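Local coordinates for periplasmic cell division protein (SufI) (Aquifex aeolicus, PDB 6SYY) that is a multicopper oxidase that probably couples the oxidation of its substrate to the reduction of dioxygen, using a set of bound copper ions, at residues M177-D182 with R249-N254; L194-G197 with I201-I204; M405-N410 with L512-E517; I441-N446 with Y505-H510. One frame throughout, in Å; residues are numbered along the deposited sequence.

Interaction 1 of 4, residues M177-D182 with R249-N254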
loop_
_atom_site.group_PDB
_atom_site.type_symbol
_atom_site.label_atom_id
_atom_site.label_comp_id
_atom_site.label_asym_id
_atom_site.label_seq_id
_atom_site.Cartn_x
_atom_site.Cartn_y
_atom_site.Cartn_z
ATOM N N MET A 177 4.911 4.069 6.061
ATOM C CA MET A 177 3.521 4.493 5.997
ATOM C C MET A 177 3.424 6.013 6.063
ATOM O O MET A 177 4.214 6.670 6.747
ATOM C CB MET A 177 2.713 3.865 7.138
ATOM C CG MET A 177 1.290 4.391 7.275
ATOM S SD MET A 177 0.338 3.601 8.594
ATOM C CE MET A 177 0.167 1.932 7.958
ATOM N N ILE A 178 2.450 6.556 5.336
ATOM C CA ILE A 178 2.080 7.966 5.379
ATOM C C ILE A 178 0.646 8.063 5.886
ATOM O O ILE A 178 -0.219 7.284 5.469
ATOM C CB ILE A 178 2.211 8.621 3.987
ATOM C CG1 ILE A 178 3.665 8.599 3.515
ATOM C CG2 ILE A 178 1.659 10.045 3.993
ATOM C CD1 ILE A 178 3.841 9.065 2.085
ATOM N N ILE A 179 0.395 9.010 6.789
ATOM C CA ILE A 179 -0.957 9.310 7.252
ATOM C C ILE A 179 -1.268 10.756 6.895
ATOM O O ILE A 179 -0.647 11.683 7.434
ATOM C CB ILE A 179 -1.132 9.077 8.755
ATOM C CG1 ILE A 179 -1.098 7.585 9.079
ATOM C CG2 ILE A 179 -2.449 9.675 9.217
ATOM C CD1 ILE A 179 -1.211 7.297 10.560
ATOM N N ILE A 180 -2.237 10.951 6.003
ATOM C CA ILE A 180 -2.740 12.276 5.668
ATOM C C ILE A 180 -3.947 12.567 6.543
ATOM O O ILE A 180 -4.754 11.675 6.833
ATOM C CB ILE A 180 -3.097 12.370 4.172
ATOM C CG1 ILE A 180 -1.846 12.212 3.314
ATOM C CG2 ILE A 180 -3.769 13.696 3.859
ATOM C CD1 ILE A 180 -2.121 12.330 1.828
ATOM N N GLU A 181 -4.063 13.815 6.981
ATOM C CA GLU A 181 -5.181 14.257 7.794
ATOM C C GLU A 181 -5.917 15.383 7.084
ATOM O O GLU A 181 -5.294 16.254 6.465
ATOM C CB GLU A 181 -4.702 14.716 9.172
ATOM C CG GLU A 181 -4.087 13.595 9.998
ATOM C CD GLU A 181 -3.547 14.078 11.330
ATOM O OE1 GLU A 181 -2.745 15.039 11.336
ATOM O OE2 GLU A 181 -3.929 13.500 12.369
ATOM N N ASP A 182 -7.243 15.337 7.150
ATOM C CA ASP A 182 -8.090 16.427 6.689
ATOM C C ASP A 182 -9.188 16.616 7.729
ATOM O O ASP A 182 -9.136 16.047 8.823
ATOM C CB ASP A 182 -8.635 16.162 5.274
ATOM C CG ASP A 182 -9.524 14.915 5.184
ATOM O OD1 ASP A 182 -10.060 14.448 6.211
ATOM O OD2 ASP A 182 -9.681 14.381 4.062
ATOM N N ARG A 249 -8.496 1.686 15.920
ATOM C CA ARG A 249 -8.331 1.812 14.482
ATOM C C ARG A 249 -7.004 1.180 14.091
ATOM O O ARG A 249 -5.960 1.518 14.660
ATOM C CB ARG A 249 -8.369 3.275 14.049
ATOM C CG ARG A 249 -7.988 3.490 12.601
ATOM C CD ARG A 249 -8.091 4.947 12.248
ATOM N NE ARG A 249 -7.997 5.168 10.812
ATOM C CZ ARG A 249 -8.318 6.314 10.226
ATOM N NH1 ARG A 249 -8.757 7.329 10.965
ATOM N NH2 ARG A 249 -8.206 6.449 8.913
ATOM N N PHE A 250 -7.046 0.256 13.138
ATOM C CA PHE A 250 -5.836 -0.351 12.597
ATOM C C PHE A 250 -5.721 0.006 11.124
ATOM O O PHE A 250 -6.651 -0.233 10.345
ATOM C CB PHE A 250 -5.840 -1.866 12.794
ATOM C CG PHE A 250 -5.891 -2.284 14.231
ATOM C CD1 PHE A 250 -4.767 -2.175 15.035
ATOM C CD2 PHE A 250 -7.061 -2.777 14.782
ATOM C CE1 PHE A 250 -4.811 -2.554 16.364
ATOM C CE2 PHE A 250 -7.110 -3.157 16.109
ATOM C CZ PHE A 250 -5.985 -3.046 16.902
ATOM N N ARG A 251 -4.585 0.589 10.752
ATOM C CA ARG A 251 -4.268 0.920 9.366
ATOM C C ARG A 251 -3.435 -0.222 8.810
ATOM O O ARG A 251 -2.216 -0.267 8.999
ATOM C CB ARG A 251 -3.529 2.247 9.276
ATOM C CG ARG A 251 -4.341 3.411 9.784
ATOM C CD ARG A 251 -3.499 4.656 9.865
ATOM N NE ARG A 251 -4.230 5.745 10.504
ATOM C CZ ARG A 251 -4.824 6.733 9.845
ATOM N NH1 ARG A 251 -4.775 6.779 8.518
ATOM N NH2 ARG A 251 -5.464 7.677 10.518
ATOM N N ILE A 252 -4.097 -1.154 8.136
ATOM C CA ILE A 252 -3.417 -2.338 7.626
ATOM C C ILE A 252 -2.797 -1.999 6.279
ATOM O O ILE A 252 -3.491 -1.567 5.352
ATOM C CB ILE A 252 -4.380 -3.526 7.513
ATOM C CG1 ILE A 252 -4.976 -3.851 8.886
ATOM C CG2 ILE A 252 -3.653 -4.727 6.928
ATOM C CD1 ILE A 252 -6.121 -4.821 8.835
ATOM N N LEU A 253 -1.487 -2.176 6.174
ATOM C CA LEU A 253 -0.754 -1.943 4.938
ATOM C C LEU A 253 -0.029 -3.229 4.581
ATOM O O LEU A 253 0.815 -3.701 5.351
ATOM C CB LEU A 253 0.232 -0.780 5.092
ATOM C CG LEU A 253 0.980 -0.302 3.845
ATOM C CD1 LEU A 253 1.344 1.163 3.999
ATOM C CD2 LEU A 253 2.235 -1.120 3.586
ATOM N N ASN A 254 -0.367 -3.799 3.429
ATOM C CA ASN A 254 0.330 -4.985 2.940
ATOM C C ASN A 254 1.614 -4.519 2.274
ATOM O O ASN A 254 1.597 -4.016 1.148
ATOM C CB ASN A 254 -0.543 -5.776 1.975
ATOM C CG ASN A 254 0.087 -7.092 1.570
ATOM O OD1 ASN A 254 1.297 -7.284 1.705
ATOM N ND2 ASN A 254 -0.732 -8.008 1.065
HETATM O O HOH W 1 -6.005 9.314 8.158
#

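Interaction 2 of 4, residues L194-G197 with I201-I204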
loop_
_atom_site.group_PDB
_atom_site.type_symbol
_atom_site.label_atom_id
_atom_site.label_comp_id
_atom_site.label_asym_id
_atom_site.label_seq_id
_atom_site.Cartn_x
_atom_site.Cartn_y
_atom_site.Cartn_z
ATOM N N LEU A 194 -9.301 8.994 18.949
ATOM C CA LEU A 194 -8.160 8.309 18.361
ATOM C C LEU A 194 -6.868 9.064 18.651
ATOM O O LEU A 194 -6.845 10.292 18.755
ATOM C CB LEU A 194 -8.342 8.156 16.850
ATOM C CG LEU A 194 -9.570 7.363 16.388
ATOM C CD1 LEU A 194 -9.614 7.257 14.857
ATOM C CD2 LEU A 194 -9.611 5.981 17.039
ATOM N N GLU A 195 -5.787 8.304 18.800
ATOM C CA GLU A 195 -4.456 8.861 18.997
ATOM C C GLU A 195 -3.446 7.869 18.446
ATOM O O GLU A 195 -3.507 6.680 18.776
ATOM C CB GLU A 195 -4.178 9.143 20.479
ATOM C CG GLU A 195 -2.760 9.621 20.751
ATOM C CD GLU A 195 -2.531 9.992 22.205
ATOM O OE1 GLU A 195 -3.516 10.035 22.977
ATOM O OE2 GLU A 195 -1.360 10.241 22.569
ATOM N N TYR A 196 -2.541 8.354 17.598
ATOM C CA TYR A 196 -1.530 7.484 17.013
ATOM C C TYR A 196 -0.736 6.779 18.106
ATOM O O TYR A 196 -0.359 7.384 19.111
ATOM C CB TYR A 196 -0.581 8.278 16.109
ATOM C CG TYR A 196 0.570 7.429 15.627
ATOM C CD1 TYR A 196 0.404 6.548 14.569
ATOM C CD2 TYR A 196 1.811 7.480 16.253
ATOM C CE1 TYR A 196 1.441 5.750 14.137
ATOM C CE2 TYR A 196 2.855 6.682 15.829
ATOM C CZ TYR A 196 2.664 5.821 14.769
ATOM O OH TYR A 196 3.695 5.024 14.334
ATOM N N GLY A 197 -0.492 5.486 17.909
ATOM C CA GLY A 197 0.225 4.685 18.878
ATOM C C GLY A 197 -0.567 4.265 20.098
ATOM O O GLY A 197 -0.090 3.415 20.861
ATOM N N ILE A 201 -3.430 2.454 15.291
ATOM C CA ILE A 201 -2.257 1.591 15.240
ATOM C C ILE A 201 -1.966 1.200 13.795
ATOM O O ILE A 201 -2.832 0.629 13.122
ATOM C CB ILE A 201 -2.446 0.332 16.101
ATOM C CG1 ILE A 201 -2.835 0.708 17.538
ATOM C CG2 ILE A 201 -1.201 -0.544 16.048
ATOM C CD1 ILE A 201 -1.801 1.516 18.271
ATOM N N PRO A 202 -0.766 1.456 13.277
ATOM C CA PRO A 202 -0.401 0.918 11.964
ATOM C C PRO A 202 -0.068 -0.560 12.062
ATOM O O PRO A 202 0.535 -1.018 13.033
ATOM C CB PRO A 202 0.838 1.738 11.576
ATOM C CG PRO A 202 1.450 2.112 12.880
ATOM C CD PRO A 202 0.307 2.287 13.855
ATOM N N LEU A 203 -0.466 -1.310 11.035
ATOM C CA LEU A 203 -0.127 -2.727 10.926
ATOM C C LEU A 203 0.451 -2.939 9.529
ATOM O O LEU A 203 -0.271 -3.251 8.577
ATOM C CB LEU A 203 -1.337 -3.622 11.195
ATOM C CG LEU A 203 -2.044 -3.498 12.553
ATOM C CD1 LEU A 203 -3.181 -4.496 12.636
ATOM C CD2 LEU A 203 -1.082 -3.702 13.712
ATOM N N ILE A 204 1.762 -2.751 9.406
ATOM C CA ILE A 204 2.468 -2.967 8.151
ATOM C C ILE A 204 2.827 -4.450 8.106
ATOM O O ILE A 204 3.789 -4.889 8.739
ATOM C CB ILE A 204 3.697 -2.066 8.033
ATOM C CG1 ILE A 204 3.265 -0.595 8.089
ATOM C CG2 ILE A 204 4.469 -2.377 6.753
ATOM C CD1 ILE A 204 4.340 0.356 8.560
#

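Interaction 3 of 4, residues M405-N410 with L512-E517. With CU (copper (II) ion), chain B.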
loop_
_atom_site.group_PDB
_atom_site.type_symbol
_atom_site.label_atom_id
_atom_site.label_comp_id
_atom_site.label_asym_id
_atom_site.label_seq_id
_atom_site.Cartn_x
_atom_site.Cartn_y
_atom_site.Cartn_z
ATOM N N MET A 405 6.366 -17.376 -19.950
ATOM C CA MET A 405 6.748 -17.112 -18.559
ATOM C C MET A 405 7.163 -15.659 -18.340
ATOM O O MET A 405 8.041 -15.370 -17.523
ATOM C CB MET A 405 7.865 -18.049 -18.087
ATOM C CG MET A 405 7.493 -19.521 -18.044
ATOM S SD MET A 405 8.714 -20.479 -17.121
ATOM C CE MET A 405 10.248 -19.874 -17.829
ATOM N N VAL A 406 6.545 -14.730 -19.066
ATOM C CA VAL A 406 6.752 -13.299 -18.857
ATOM C C VAL A 406 5.388 -12.630 -18.932
ATOM O O VAL A 406 4.714 -12.712 -19.964
ATOM C CB VAL A 406 7.705 -12.678 -19.896
ATOM C CG1 VAL A 406 7.865 -11.190 -19.636
ATOM C CG2 VAL A 406 9.059 -13.375 -19.883
ATOM N N PHE A 407 4.979 -11.967 -17.852
ATOM C CA PHE A 407 3.655 -11.363 -17.804
ATOM C C PHE A 407 3.612 -10.090 -18.637
ATOM O O PHE A 407 4.538 -9.275 -18.596
ATOM C CB PHE A 407 3.254 -11.052 -16.365
ATOM C CG PHE A 407 2.922 -12.264 -15.551
ATOM C CD1 PHE A 407 1.908 -13.123 -15.949
ATOM C CD2 PHE A 407 3.608 -12.539 -14.379
ATOM C CE1 PHE A 407 1.595 -14.242 -15.198
ATOM C CE2 PHE A 407 3.304 -13.657 -13.625
ATOM C CZ PHE A 407 2.294 -14.508 -14.033
ATOM N N THR A 408 2.523 -9.918 -19.386
ATOM C CA THR A 408 2.384 -8.816 -20.326
ATOM C C THR A 408 1.171 -7.961 -19.990
ATOM O O THR A 408 0.214 -8.409 -19.351
ATOM C CB THR A 408 2.246 -9.313 -21.770
ATOM O OG1 THR A 408 1.032 -10.072 -21.904
ATOM C CG2 THR A 408 3.440 -10.170 -22.159
ATOM N N ILE A 409 1.230 -6.717 -20.451
ATOM C CA ILE A 409 0.119 -5.779 -20.392
ATOM C C ILE A 409 -0.144 -5.348 -21.827
ATOM O O ILE A 409 0.680 -4.648 -22.430
ATOM C CB ILE A 409 0.426 -4.572 -19.496
ATOM C CG1 ILE A 409 0.705 -5.024 -18.062
ATOM C CG2 ILE A 409 -0.722 -3.586 -19.517
ATOM C CD1 ILE A 409 1.207 -3.912 -17.160
ATOM N N ASN A 410 -1.276 -5.777 -22.383
ATOM C CA ASN A 410 -1.615 -5.519 -23.779
ATOM C C ASN A 410 -0.471 -5.938 -24.701
ATOM O O ASN A 410 -0.067 -5.211 -25.614
ATOM C CB ASN A 410 -1.994 -4.052 -23.988
ATOM C CG ASN A 410 -3.413 -3.751 -23.535
ATOM O OD1 ASN A 410 -4.133 -4.640 -23.087
ATOM N ND2 ASN A 410 -3.818 -2.493 -23.648
ATOM N N LEU A 512 5.759 -7.162 -6.582
ATOM C CA LEU A 512 6.978 -6.409 -6.865
ATOM C C LEU A 512 7.859 -7.116 -7.888
ATOM O O LEU A 512 8.488 -6.463 -8.729
ATOM C CB LEU A 512 7.747 -6.161 -5.571
ATOM C CG LEU A 512 6.971 -5.296 -4.584
ATOM C CD1 LEU A 512 7.851 -4.913 -3.412
ATOM C CD2 LEU A 512 6.425 -4.060 -5.287
ATOM N N GLU A 513 7.912 -8.446 -7.837
ATOM C CA GLU A 513 8.684 -9.187 -8.826
ATOM C C GLU A 513 8.098 -9.008 -10.222
ATOM O O GLU A 513 8.836 -8.756 -11.179
ATOM C CB GLU A 513 8.755 -10.666 -8.444
ATOM C CG GLU A 513 9.704 -10.956 -7.292
ATOM C CD GLU A 513 9.220 -10.376 -5.975
ATOM O OE1 GLU A 513 7.999 -10.430 -5.714
ATOM O OE2 GLU A 513 10.058 -9.855 -5.209
ATOM N N HIS A 514 6.770 -9.130 -10.356
ATOM C CA HIS A 514 6.115 -8.877 -11.641
ATOM C C HIS A 514 6.494 -7.507 -12.179
ATOM O O HIS A 514 6.904 -7.364 -13.336
ATOM C CB HIS A 514 4.597 -8.963 -11.498
ATOM C CG HIS A 514 4.086 -10.333 -11.189
ATOM N ND1 HIS A 514 2.750 -10.594 -10.972
ATOM C CD2 HIS A 514 4.730 -11.515 -11.050
ATOM C CE1 HIS A 514 2.592 -11.880 -10.714
ATOM N NE2 HIS A 514 3.779 -12.461 -10.751
ATOM N N HIS A 515 6.337 -6.481 -11.342
ATOM C CA HIS A 515 6.759 -5.138 -11.714
ATOM C C HIS A 515 8.232 -5.116 -12.115
ATOM O O HIS A 515 8.594 -4.521 -13.137
ATOM C CB HIS A 515 6.474 -4.185 -10.552
ATOM C CG HIS A 515 7.290 -2.934 -10.574
ATOM N ND1 HIS A 515 8.562 -2.870 -10.050
ATOM C CD2 HIS A 515 7.016 -1.698 -11.054
ATOM C CE1 HIS A 515 9.040 -1.650 -10.210
ATOM N NE2 HIS A 515 8.123 -0.919 -10.818
ATOM N N ASP A 516 9.089 -5.792 -11.343
ATOM C CA ASP A 516 10.522 -5.770 -11.628
ATOM C C ASP A 516 10.841 -6.454 -12.952
ATOM O O ASP A 516 11.740 -6.017 -13.680
ATOM C CB ASP A 516 11.302 -6.427 -10.489
ATOM C CG ASP A 516 11.617 -5.462 -9.361
ATOM O OD1 ASP A 516 11.450 -4.242 -9.558
ATOM O OD2 ASP A 516 12.032 -5.921 -8.277
ATOM N N GLU A 517 10.123 -7.520 -13.285
ATOM C CA GLU A 517 10.379 -8.239 -14.521
ATOM C C GLU A 517 9.586 -7.682 -15.698
ATOM O O GLU A 517 9.559 -8.307 -16.764
ATOM C CB GLU A 517 10.106 -9.731 -14.333
ATOM C CG GLU A 517 8.714 -10.074 -13.912
ATOM C CD GLU A 517 8.654 -11.406 -13.193
ATOM O OE1 GLU A 517 9.731 -11.935 -12.835
ATOM O OE2 GLU A 517 7.536 -11.923 -12.985
HETATM CU CU CU B . 1.296 -9.300 -11.398
HETATM O O HOH W 2 6.662 -8.916 -16.898
HETATM O O HOH W 3 6.366 -10.782 -15.783
#

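Interaction 4 of 4, residues I441-N446 with Y505-H510. With CU (copper (II) ion), chain C; CU (copper (II) ion), chain E; CU (copper (II) ion), chain B; O (oxygen atom), chain F.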
loop_
_atom_site.group_PDB
_atom_site.type_symbol
_atom_site.label_atom_id
_atom_site.label_comp_id
_atom_site.label_asym_id
_atom_site.label_seq_id
_atom_site.Cartn_x
_atom_site.Cartn_y
_atom_site.Cartn_z
ATOM N N ILE A 441 -11.367 1.666 -17.152
ATOM C CA ILE A 441 -10.306 0.709 -17.417
ATOM C C ILE A 441 -10.845 -0.684 -17.137
ATOM O O ILE A 441 -11.498 -0.917 -16.113
ATOM C CB ILE A 441 -9.054 1.010 -16.579
ATOM C CG1 ILE A 441 -8.433 2.332 -17.029
ATOM C CG2 ILE A 441 -8.042 -0.115 -16.706
ATOM C CD1 ILE A 441 -7.101 2.630 -16.372
ATOM N N GLU A 442 -10.579 -1.604 -18.054
ATOM C CA GLU A 442 -11.121 -2.957 -18.019
ATOM C C GLU A 442 -9.944 -3.922 -17.979
ATOM O O GLU A 442 -9.369 -4.255 -19.022
ATOM C CB GLU A 442 -12.015 -3.205 -19.231
ATOM C CG GLU A 442 -12.672 -4.562 -19.258
ATOM C CD GLU A 442 -13.628 -4.694 -20.416
ATOM O OE1 GLU A 442 -13.777 -3.704 -21.164
ATOM O OE2 GLU A 442 -14.224 -5.781 -20.575
ATOM N N TYR A 443 -9.575 -4.354 -16.779
ATOM C CA TYR A 443 -8.537 -5.359 -16.632
ATOM C C TYR A 443 -9.103 -6.727 -16.982
ATOM O O TYR A 443 -10.142 -7.131 -16.452
ATOM C CB TYR A 443 -7.991 -5.367 -15.207
ATOM C CG TYR A 443 -7.193 -4.138 -14.836
ATOM C CD1 TYR A 443 -6.017 -3.826 -15.502
ATOM C CD2 TYR A 443 -7.602 -3.307 -13.802
ATOM C CE1 TYR A 443 -5.275 -2.708 -15.158
ATOM C CE2 TYR A 443 -6.869 -2.190 -13.451
ATOM C CZ TYR A 443 -5.704 -1.895 -14.134
ATOM O OH TYR A 443 -4.968 -0.784 -13.791
ATOM N N VAL A 444 -8.424 -7.435 -17.881
ATOM C CA VAL A 444 -8.806 -8.783 -18.284
ATOM C C VAL A 444 -7.610 -9.685 -18.025
ATOM O O VAL A 444 -6.620 -9.640 -18.766
ATOM C CB VAL A 444 -9.236 -8.849 -19.755
ATOM C CG1 VAL A 444 -9.706 -10.249 -20.101
ATOM C CG2 VAL A 444 -10.330 -7.830 -20.041
ATOM N N ASN A 445 -7.699 -10.511 -16.984
ATOM C CA ASN A 445 -6.589 -11.365 -16.560
ATOM C C ASN A 445 -6.729 -12.728 -17.228
ATOM O O ASN A 445 -7.517 -13.567 -16.791
ATOM C CB ASN A 445 -6.563 -11.490 -15.042
ATOM C CG ASN A 445 -5.374 -12.289 -14.539
ATOM O OD1 ASN A 445 -4.518 -12.717 -15.318
ATOM N ND2 ASN A 445 -5.306 -12.481 -13.223
ATOM N N ASN A 446 -5.946 -12.957 -18.283
ATOM C CA ASN A 446 -5.903 -14.243 -18.965
ATOM C C ASN A 446 -4.754 -15.122 -18.482
ATOM O O ASN A 446 -4.331 -16.031 -19.204
ATOM C CB ASN A 446 -5.805 -14.038 -20.478
ATOM C CG ASN A 446 -7.063 -13.435 -21.068
ATOM O OD1 ASN A 446 -8.178 -13.745 -20.638
ATOM N ND2 ASN A 446 -6.892 -12.566 -22.058
ATOM N N TYR A 505 2.361 8.781 -16.135
ATOM C CA TYR A 505 2.040 7.981 -14.968
ATOM C C TYR A 505 2.222 6.505 -15.289
ATOM O O TYR A 505 2.059 6.077 -16.432
ATOM C CB TYR A 505 0.613 8.258 -14.495
ATOM C CG TYR A 505 0.440 9.621 -13.863
ATOM C CD1 TYR A 505 1.352 10.091 -12.923
ATOM C CD2 TYR A 505 -0.631 10.439 -14.207
ATOM C CE1 TYR A 505 1.200 11.333 -12.337
ATOM C CE2 TYR A 505 -0.790 11.685 -13.628
ATOM C CZ TYR A 505 0.128 12.127 -12.696
ATOM O OH TYR A 505 -0.025 13.367 -12.115
ATOM N N LEU A 506 2.577 5.735 -14.268
ATOM C CA LEU A 506 2.775 4.304 -14.423
ATOM C C LEU A 506 1.461 3.550 -14.279
ATOM O O LEU A 506 0.530 3.997 -13.600
ATOM C CB LEU A 506 3.770 3.783 -13.390
ATOM C CG LEU A 506 5.215 4.232 -13.565
ATOM C CD1 LEU A 506 6.045 3.694 -12.426
ATOM C CD2 LEU A 506 5.748 3.745 -14.898
ATOM N N LEU A 507 1.393 2.402 -14.946
ATOM C CA LEU A 507 0.372 1.387 -14.704
ATOM C C LEU A 507 1.104 0.058 -14.627
ATOM O O LEU A 507 1.809 -0.315 -15.571
ATOM C CB LEU A 507 -0.691 1.378 -15.807
ATOM C CG LEU A 507 -1.863 0.393 -15.729
ATOM C CD1 LEU A 507 -3.052 0.934 -16.505
ATOM C CD2 LEU A 507 -1.489 -0.976 -16.272
ATOM N N HIS A 508 0.959 -0.644 -13.506
ATOM C CA HIS A 508 1.786 -1.819 -13.274
ATOM C C HIS A 508 1.133 -2.716 -12.235
ATOM O O HIS A 508 0.299 -2.280 -11.438
ATOM C CB HIS A 508 3.201 -1.425 -12.824
ATOM C CG HIS A 508 3.256 -0.775 -11.474
ATOM N ND1 HIS A 508 3.576 -1.471 -10.327
ATOM C CD2 HIS A 508 3.033 0.504 -11.088
ATOM C CE1 HIS A 508 3.546 -0.648 -9.293
ATOM N NE2 HIS A 508 3.219 0.556 -9.728
ATOM N N CYS A 509 1.523 -3.984 -12.269
ATOM C CA CYS A 509 1.171 -4.906 -11.203
ATOM C C CYS A 509 1.966 -4.573 -9.952
ATOM O O CYS A 509 3.131 -4.175 -10.028
ATOM C CB CYS A 509 1.457 -6.337 -11.636
ATOM S SG CYS A 509 1.163 -7.551 -10.363
ATOM N N HIS A 510 1.337 -4.732 -8.790
ATOM C CA HIS A 510 2.008 -4.412 -7.540
ATOM C C HIS A 510 2.572 -5.639 -6.846
ATOM O O HIS A 510 2.989 -5.546 -5.686
ATOM C CB HIS A 510 1.081 -3.655 -6.594
ATOM C CG HIS A 510 1.815 -2.751 -5.659
ATOM N ND1 HIS A 510 2.481 -3.217 -4.545
ATOM C CD2 HIS A 510 2.029 -1.415 -5.696
ATOM C CE1 HIS A 510 3.055 -2.202 -3.924
ATOM N NE2 HIS A 510 2.795 -1.097 -4.600
HETATM CU CU CU C . 4.263 2.169 -8.616
HETATM CU CU CU E . 3.578 1.054 -4.305
HETATM CU CU CU B . 1.296 -9.300 -11.398
HETATM O O O F . 4.030 1.489 -6.642
#

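Interaction 1 of 4, residues M177-D182 with R249-N254
Arg251 is the first residue of 249-254 to touch strand 177-181, and it carries much of the contact. Its CG lies anti to the carbonyl carbon (chi1 -62°), and the chain, extended from CG to NE, crosses the Ile179 side chain at about a right angle and brings one face of the guanidinium against Ile179 CD1, 3.4 Å from Arg251 NE. The opposite face is taken by Arg249 NH2; Asp200, in a salt bridge with Arg251 NE, and Glu185 and Asp302, both paired with Arg249, probably balance the two neighbouring charges. Arg251 NH1 donates to Thr155 and to a water 2.8 Å away, and that water in turn donates to Ile180 O at 3.0 Å. The two strands belong to different sheets, their axes 9.7 Å apart and inclined at 138°, consistent with a seam between the first and second cupredoxin domains of a multicopper oxidase. A methionine in place of Arg251 would probably leave Asp200 and the bridging water without their donors and Ile179 without a flat surface to lie on. The backbone of Arg251 is also touched, since Met177 CE lies 3.4 Å from Arg251 O. Further along, Leu253 CB meets the same methyl, Met177 CE, at 3.9 Å. The Leu253 side chain lies about 7 Å from that of the copper ligand His159.

Interaction 2 of 4, residues L194-G197 with I201-I204
The turn that leads from helix 183-192 into strand 200-208, the entry to a sheet of the second cupredoxin-like domain, is held by Tyr196 against Pro202 and by Gly197 against Ile201. The chain doubles back closely: the CA atoms of Gly197 and Ile201 are 5.4 Å apart, and Gly197 has a positive phi of 77°, a backbone conformation that favours glycine. No hydrogen bond joins the two segments; the contact is apolar. Tyr196 has CG anti to the backbone N (chi1 173°), which sends the ring along the start of the strand and across Pro202 at about a right angle. Its CE1 corner does the touching, at 3.7 Å from Pro202 CD and 3.8 Å from Pro202 CG. The phenol end is fixed by a hydrogen bond from Tyr196 OH to Pro52 O, so the ring is anchored at its hydroxyl and touched at CE1. Pro202 has no N-H to offer, yet the strand stays in its sheet: Ile201 and Leu203 bond through their backbones to strand 247-254, and Pro202 O accepts from the side chain of Asn234. Pro202 also packs on Met177, which places the turn beside the first domain. Ile201 starts away from 194-197, but bends at its second torsion (chi2 -62°) and turns its terminal methyl back toward Gly197. There Ile201 CD1 rests against the peptide carbonyl of Gly197, 3.5 Å from Gly197 C and 3.6 Å from Gly197 O.

Interaction 3 of 4, residues M405-N410 with L512-E517
The second shell of the mononuclear copper site is formed here by Phe407, whose ring presses on the copper ligand His514. The pair is a T-shaped (edge-to-face) stack: the edge of Phe407 is directed at the face of His514, with ring centroids 4.5 Å apart and planes at 58°. Phe407 CE2 makes the closest approach, 3.1 Å from His514 NE2 and displaced toward that rim of the imidazole. The contact is tight, and it falls on the nitrogen that does not hold the metal; His514 ND1 binds the copper at 2.0 Å. Phe407 reaches the ring with its CG beside the backbone N (chi1 -72°), and it also meets the other histidine ligand, His451, edge-to-face. An alanine here is likely to open a gap beside both imidazoles and leave His514 less restrained in its tilt toward the metal.

Backbone and helix end are joined through water. One water accepts from Phe407 N at 2.8 Å and donates weakly to Glu517 OE2; another donates to Phe407 O at 2.7 Å and weakly to Glu517 O. Glu517 is the first residue to leave helix 512-516, so strand 407-409 is tied to the C-terminal end of the helix that carries His514. With Cys509 and His451 completing the coordination, the arrangement is that of the type 1 (blue) copper centre of multicopper oxidases.

Interaction 4 of 4, residues I441-N446 with Y505-H510
This is a small, buried, largely apolar contact between strands 437-445 and 503-509, which lie in different sheets facing each other, with Tyr443 and Ile441 meeting Leu507. The spacing is that of packed sheets: the CA atoms of Tyr443 and Cys509 are 11.1 Å apart, and no hydrogen bond crosses. Tyr443 and Leu507 approach from opposite directions. The phenol end leads, Tyr443 OH lying 3.7 Å from Leu507 CD1, while the other methyl, Leu507 CD2, stands at the ring edge, near its plane. Leu507 has its CG anti to the backbone N (chi1 -179°), which directs both methyls toward strand 437-445, and Ile441 CD1 comes up to Leu507 CD1 at 4.4 Å. Within its own strand, Ile441 CG2 covers one face of the Tyr443 ring. This is the interior of a cupredoxin beta sandwich, and directly after Leu507 comes the His-Cys-His sequence of multicopper oxidases. Cys509 SG binds the type 1 copper at 2.0 Å. His508 NE2 and His510 NE2, at 2.2 and 2.3 Å, each hold one of two coppers bridged by an oxygen atom, as in a type 3 pair, so the cysteine links the sites through its two neighbours. His508 points away from 441-446. Its ND1 donates to Cys509 O at 2.8 Å with an N-H...O angle of 146°, arriving 61° out of the carbonyl plane.

Interactions 1 and 4 are wholly buried and both join strands of different sheets, but interaction 4 is van der Waals packing, with no hydrogen bond across it, whereas interaction 1 buries a guanidinium and depends on charged and water-mediated partners. Interactions 2 and 3 are only partly buried, and each sets a loop or short strand against a regular element. Interactions 1 and 2 share a sheet through neighbouring strands 247-254 and 200-208, linked by probable hydrogen bonds from Ile201 N to Arg249 O and from Leu203 N to Arg251 O. Interactions 3 and 4 meet at the mononuclear copper, bound by His514 in one and Cys509 in the other. Interactions 2 and 3 lie with centres about 33 Å apart.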